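Local atomic coordinates of acyl-CoA dehydrogenase (Slackia heliotrinireducens, PDB entry 4RM7), a protein that is a member of the acyl-CoA dehydrogenase family, whose fold places a beta-rich middle domain between two helical domains. Residues S123-I128 with A166-S172; D149-M153 with E221-S225. All coordinates share one frame; numbering follows the deposited sequence.

Contact 1: S123-I128 with A166-S172; sequences SYALAI and APALLVS
Ala166 meets Ala125 methyl to methyl, with the two CB atoms 3.4 Å apart. Next along, the ring of Pro167 lies against the carbonyl of Ser123: its CB, CG and CD all approach Ser123 O, and CD is 3.2 Å from it. Ala168 begins the strand. Its O accepts the N-H of Ala125, with Ala125 N to Ala168 O at 2.8 Å. Leu169 turns its side chain to the face that also carries Ala125, where its CD2 packs on the Ala125 methyl at 4.0 Å.

The two strands run parallel and in step. They belong to the mixed sheet of the middle domain in the acyl-CoA dehydrogenase fold. At Leu170 the ladder is regular. Its N-H bonds to Ala125 O, and its O takes the N-H of Ala127, with Ala127 N to Leu170 O at 2.8 Å. Leu170 and Leu126 have CG anti to the backbone N (chi1 -179° and -173°), and the two side chains run alongside each other in one direction. CD2 of Leu170 is 4.1 Å from CD1 of Leu126. Leu170 CB also touches the ring of Tyr124, whose hydroxyl is hydrogen-bonded to Gln96 O on helix 90-103. Val171 faces the same way as Ala127, and its CG1 lies near Ala127 O. Ser172 N makes a weak hydrogen bond to Ala127 O at 3.3 Å. Ser172 OG lies 3.4 Å from Ile128 CG2, and Lys157 NZ hydrogen-bonds to both Ser172 OG and Ile128 O.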
loop_
_atom_site.group_PDB
_atom_site.type_symbol
_atom_site.label_atom_id
_atom_site.label_comp_id
_atom_site.label_asym_id
_atom_site.label_seq_id
_atom_site.Cartn_x
_atom_site.Cartn_y
_atom_site.Cartn_z
ATOM N N SER A 123 22.553 -35.093 -13.026
ATOM C CA SER A 123 22.012 -36.393 -12.692
ATOM C C SER A 123 21.582 -36.487 -11.239
ATOM O O SER A 123 21.240 -37.553 -10.771
ATOM C CB SER A 123 23.012 -37.494 -13.025
ATOM O OG SER A 123 24.114 -37.465 -12.147
ATOM N N TYR A 124 21.630 -35.382 -10.516
ATOM C CA TYR A 124 21.250 -35.397 -9.115
ATOM C C TYR A 124 20.290 -34.280 -8.748
ATOM O O TYR A 124 20.175 -33.302 -9.455
ATOM C CB TYR A 124 22.483 -35.354 -8.220
ATOM C CG TYR A 124 23.309 -34.109 -8.353
ATOM C CD1 TYR A 124 23.049 -33.002 -7.579
ATOM C CD2 TYR A 124 24.355 -34.047 -9.248
ATOM C CE1 TYR A 124 23.807 -31.861 -7.694
ATOM C CE2 TYR A 124 25.119 -32.909 -9.369
ATOM C CZ TYR A 124 24.837 -31.822 -8.590
ATOM O OH TYR A 124 25.593 -30.685 -8.710
ATOM N N ALA A 125 19.573 -34.464 -7.651
ATOM C CA ALA A 125 18.672 -33.449 -7.141
ATOM C C ALA A 125 18.984 -33.116 -5.697
ATOM O O ALA A 125 19.222 -33.996 -4.901
ATOM C CB ALA A 125 17.237 -33.897 -7.280
ATOM N N LEU A 126 18.980 -31.832 -5.377
ATOM C CA LEU A 126 19.360 -31.323 -4.073
ATOM C C LEU A 126 18.226 -31.477 -3.067
ATOM O O LEU A 126 17.127 -31.002 -3.312
ATOM C CB LEU A 126 19.743 -29.856 -4.231
ATOM C CG LEU A 126 20.350 -29.043 -3.095
ATOM C CD1 LEU A 126 21.644 -29.677 -2.587
ATOM C CD2 LEU A 126 20.604 -27.634 -3.598
ATOM N N ALA A 127 18.469 -32.138 -1.943
ATOM C CA ALA A 127 17.404 -32.302 -0.953
ATOM C C ALA A 127 17.809 -31.786 0.416
ATOM O O ALA A 127 18.501 -32.477 1.158
ATOM C CB ALA A 127 16.995 -33.763 -0.860
ATOM N N ILE A 128 17.349 -30.585 0.759
ATOM C CA ILE A 128 17.796 -29.899 1.970
ATOM C C ILE A 128 16.680 -29.457 2.924
ATOM O O ILE A 128 16.758 -29.698 4.128
ATOM C CB ILE A 128 18.586 -28.655 1.625
ATOM C CG1 ILE A 128 19.600 -28.929 0.527
ATOM C CG2 ILE A 128 19.299 -28.141 2.858
ATOM C CD1 ILE A 128 20.312 -27.652 0.102
ATOM N N ALA A 166 14.824 -37.718 -10.370
ATOM C CA ALA A 166 16.278 -37.595 -10.349
ATOM C C ALA A 166 16.934 -38.924 -9.971
ATOM O O ALA A 166 16.474 -39.606 -9.055
ATOM C CB ALA A 166 16.704 -36.524 -9.387
ATOM N N PRO A 167 18.001 -39.293 -10.690
ATOM C CA PRO A 167 18.767 -40.523 -10.469
ATOM C C PRO A 167 19.388 -40.598 -9.080
ATOM O O PRO A 167 19.598 -41.679 -8.553
ATOM C CB PRO A 167 19.858 -40.449 -11.537
ATOM C CG PRO A 167 19.274 -39.624 -12.607
ATOM C CD PRO A 167 18.412 -38.609 -11.927
ATOM N N ALA A 168 19.671 -39.453 -8.487
ATOM C CA ALA A 168 20.334 -39.432 -7.198
ATOM C C ALA A 168 19.933 -38.193 -6.395
ATOM O O ALA A 168 19.560 -37.158 -6.956
ATOM C CB ALA A 168 21.824 -39.479 -7.388
ATOM N N LEU A 169 20.023 -38.310 -5.077
ATOM C CA LEU A 169 19.620 -37.242 -4.184
ATOM C C LEU A 169 20.792 -36.773 -3.340
ATOM O O LEU A 169 21.374 -37.549 -2.581
ATOM C CB LEU A 169 18.480 -37.720 -3.295
ATOM C CG LEU A 169 17.231 -38.063 -4.094
ATOM C CD1 LEU A 169 16.242 -38.845 -3.248
ATOM C CD2 LEU A 169 16.598 -36.787 -4.575
ATOM N N LEU A 170 21.155 -35.505 -3.492
ATOM C CA LEU A 170 22.186 -34.918 -2.661
ATOM C C LEU A 170 21.538 -34.406 -1.374
ATOM O O LEU A 170 20.866 -33.373 -1.360
ATOM C CB LEU A 170 22.917 -33.805 -3.407
ATOM C CG LEU A 170 24.049 -33.134 -2.609
ATOM C CD1 LEU A 170 24.994 -34.165 -2.004
ATOM C CD2 LEU A 170 24.825 -32.162 -3.466
ATOM N N VAL A 171 21.752 -35.140 -0.293
ATOM C CA VAL A 171 20.983 -34.960 0.930
ATOM C C VAL A 171 21.806 -34.417 2.078
ATOM O O VAL A 171 22.882 -34.925 2.382
ATOM C CB VAL A 171 20.350 -36.285 1.390
ATOM C CG1 VAL A 171 19.355 -36.032 2.489
ATOM C CG2 VAL A 171 19.661 -36.954 0.226
ATOM N N SER A 172 21.273 -33.375 2.710
ATOM C CA SER A 172 21.865 -32.785 3.889
ATOM C C SER A 172 21.342 -33.513 5.121
ATOM O O SER A 172 20.139 -33.744 5.232
ATOM C CB SER A 172 21.533 -31.305 3.960
ATOM O OG SER A 172 20.164 -31.142 4.265
#

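Contact 2: D149-M153 with E221-S225; sequences DTLVM and EVKES
Leu151 and Val222 carry this contact, with Glu221 beside them. It lies in the sheet of the middle domain, where strand 151-161 pairs antiparallel with the end of strand 212-221. Val152 and Glu221 form a non-hydrogen-bonded pair, with CA atoms 4.7 Å apart. From Thr150 to Met153 and from Glu221 to Glu224 the chains run 106° apart; the pairing goes on through Met153 and Val220. Segment 221-225 leads on toward helix 234-270.

The hydrogen bond across the segments runs from Val222 N to Leu151 O, at 3.0 Å with an angle of 164° at the hydrogen. Leu151 O also receives a CA-H contact from Glu221.

Val222 reaches two residues with its two methyls. CG1 packs on CB of Met153, modelled as selenomethionine, at 4.0 Å. With chi1 at -65°, CG2 is turned to the Leu151 side and meets Leu151 CB at 3.7 Å. The valine thus touches two residues of strand 151-161 that alternate along it. Trp188 of strand 184-191 touches Leu151, Met153 and Val222, which places this apolar group against a further strand.

The side chain of Leu151 starts alongside the backbone of Val222, its CB near Val222 O. Its CD1 then extends to Glu224, whose OE1 is 3.8 Å away and is held in a salt bridge with Arg227. Here a methyl lies beside a carboxylate that already has a charged partner.

Glu221 is exposed, and its chain bends at chi2. Its carboxylate approaches Thr150, whose CG2 methyl lies 3.9 Å from both OE1 and OE2.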
loop_
_atom_site.group_PDB
_atom_site.type_symbol
_atom_site.label_atom_id
_atom_site.label_comp_id
_atom_site.label_asym_id
_atom_site.label_seq_id
_atom_site.Cartn_x
_atom_site.Cartn_y
_atom_site.Cartn_z
ATOM N N ASP A 149 26.199 -52.888 11.834
ATOM C CA ASP A 149 27.259 -52.844 10.851
ATOM C C ASP A 149 26.843 -51.959 9.694
ATOM O O ASP A 149 27.444 -51.990 8.627
ATOM C CB ASP A 149 27.555 -54.254 10.352
ATOM C CG ASP A 149 28.771 -54.314 9.459
ATOM O OD1 ASP A 149 29.898 -54.445 9.986
ATOM O OD2 ASP A 149 28.597 -54.233 8.227
ATOM N N THR A 150 25.777 -51.196 9.904
ATOM C CA THR A 150 25.163 -50.426 8.841
ATOM C C THR A 150 24.956 -48.978 9.218
ATOM O O THR A 150 24.849 -48.637 10.390
ATOM C CB THR A 150 23.783 -50.989 8.522
ATOM O OG1 THR A 150 23.104 -51.261 9.752
ATOM C CG2 THR A 150 23.910 -52.261 7.729
ATOM N N LEU A 151 24.894 -48.135 8.196
ATOM C CA LEU A 151 24.562 -46.732 8.347
ATOM C C LEU A 151 23.169 -46.519 7.788
ATOM O O LEU A 151 22.882 -46.891 6.662
ATOM C CB LEU A 151 25.556 -45.879 7.572
ATOM C CG LEU A 151 27.004 -45.951 8.032
ATOM C CD1 LEU A 151 27.873 -44.985 7.252
ATOM C CD2 LEU A 151 27.082 -45.662 9.517
ATOM N N VAL A 152 22.297 -45.931 8.588
ATOM C CA VAL A 152 20.908 -45.787 8.203
ATOM C C VAL A 152 20.396 -44.348 8.259
ATOM O O VAL A 152 20.578 -43.657 9.246
ATOM C CB VAL A 152 20.035 -46.684 9.081
ATOM C CG1 VAL A 152 19.962 -46.128 10.488
ATOM C CG2 VAL A 152 18.658 -46.841 8.478
HETATM N N MSE A 153 19.727 -43.918 7.197
HETATM C CA MSE A 153 19.272 -42.541 7.087
HETATM C C MSE A 153 17.755 -42.413 7.255
HETATM O O MSE A 153 16.988 -43.185 6.672
HETATM C CB MSE A 153 19.703 -41.951 5.746
HETATM C CG MSE A 153 19.212 -40.519 5.523
HETATM SE SE MSE A 153 19.637 -39.778 3.750
HETATM C CE MSE A 153 21.523 -39.347 4.009
ATOM N N GLU A 221 19.738 -47.516 3.820
ATOM C CA GLU A 221 21.138 -47.889 3.986
ATOM C C GLU A 221 22.025 -47.014 3.121
ATOM O O GLU A 221 21.895 -46.996 1.893
ATOM C CB GLU A 221 21.364 -49.349 3.618
ATOM C CG GLU A 221 20.569 -50.326 4.443
ATOM C CD GLU A 221 21.306 -51.630 4.671
ATOM O OE1 GLU A 221 22.413 -51.823 4.107
ATOM O OE2 GLU A 221 20.773 -52.456 5.435
ATOM N N VAL A 222 22.933 -46.289 3.760
ATOM C CA VAL A 222 23.849 -45.446 3.012
ATOM C C VAL A 222 25.281 -45.934 3.195
ATOM O O VAL A 222 25.691 -46.293 4.296
ATOM C CB VAL A 222 23.712 -43.956 3.428
ATOM C CG1 VAL A 222 22.327 -43.438 3.057
ATOM C CG2 VAL A 222 23.965 -43.771 4.916
ATOM N N LYS A 223 26.035 -45.980 2.102
ATOM C CA LYS A 223 27.428 -46.412 2.174
ATOM C C LYS A 223 28.340 -45.233 2.536
ATOM O O LYS A 223 28.000 -44.079 2.296
ATOM C CB LYS A 223 27.853 -47.057 0.848
ATOM C CG LYS A 223 27.286 -48.458 0.651
ATOM C CD LYS A 223 27.636 -49.046 -0.719
ATOM C CE LYS A 223 26.961 -50.409 -0.962
ATOM N NZ LYS A 223 25.459 -50.321 -1.149
ATOM N N GLU A 224 29.489 -45.526 3.134
ATOM C CA GLU A 224 30.419 -44.477 3.544
ATOM C C GLU A 224 30.952 -43.689 2.342
ATOM O O GLU A 224 31.172 -42.476 2.426
ATOM C CB GLU A 224 31.573 -45.081 4.346
ATOM C CG GLU A 224 32.657 -44.087 4.757
ATOM C CD GLU A 224 32.188 -43.076 5.796
ATOM O OE1 GLU A 224 31.061 -43.223 6.313
ATOM O OE2 GLU A 224 32.955 -42.132 6.098
ATOM N N SER A 225 31.127 -44.382 1.220
ATOM C CA SER A 225 31.642 -43.772 -0.004
ATOM C C SER A 225 30.696 -42.717 -0.585
ATOM O O SER A 225 31.078 -41.960 -1.472
ATOM C CB SER A 225 31.917 -44.849 -1.063
ATOM O OG SER A 225 30.715 -45.393 -1.589
#

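In the fold
From the N terminus, the chain passes through the helices up to 106-119 and enters the sheet at 123-128. Segment 149-153 follows, at the start of strand 151-161. Then 166-172 returns beside 123-128, and contact 1 closes a loop of 37 residues. The chain goes on through strands 184-191, 197-202 and 212-221 before 221-225 meets 149-153, so contact 2 closes a longer loop of 67 residues. The two loops cross, because their segments alternate. Contact 1 ties the sheet's entry strand to strand 168-175; contact 2 ties strand 151-161 to the exit toward helix 234-270. Their centres are about 16 Å apart, and Val171 packs on Met153 between them.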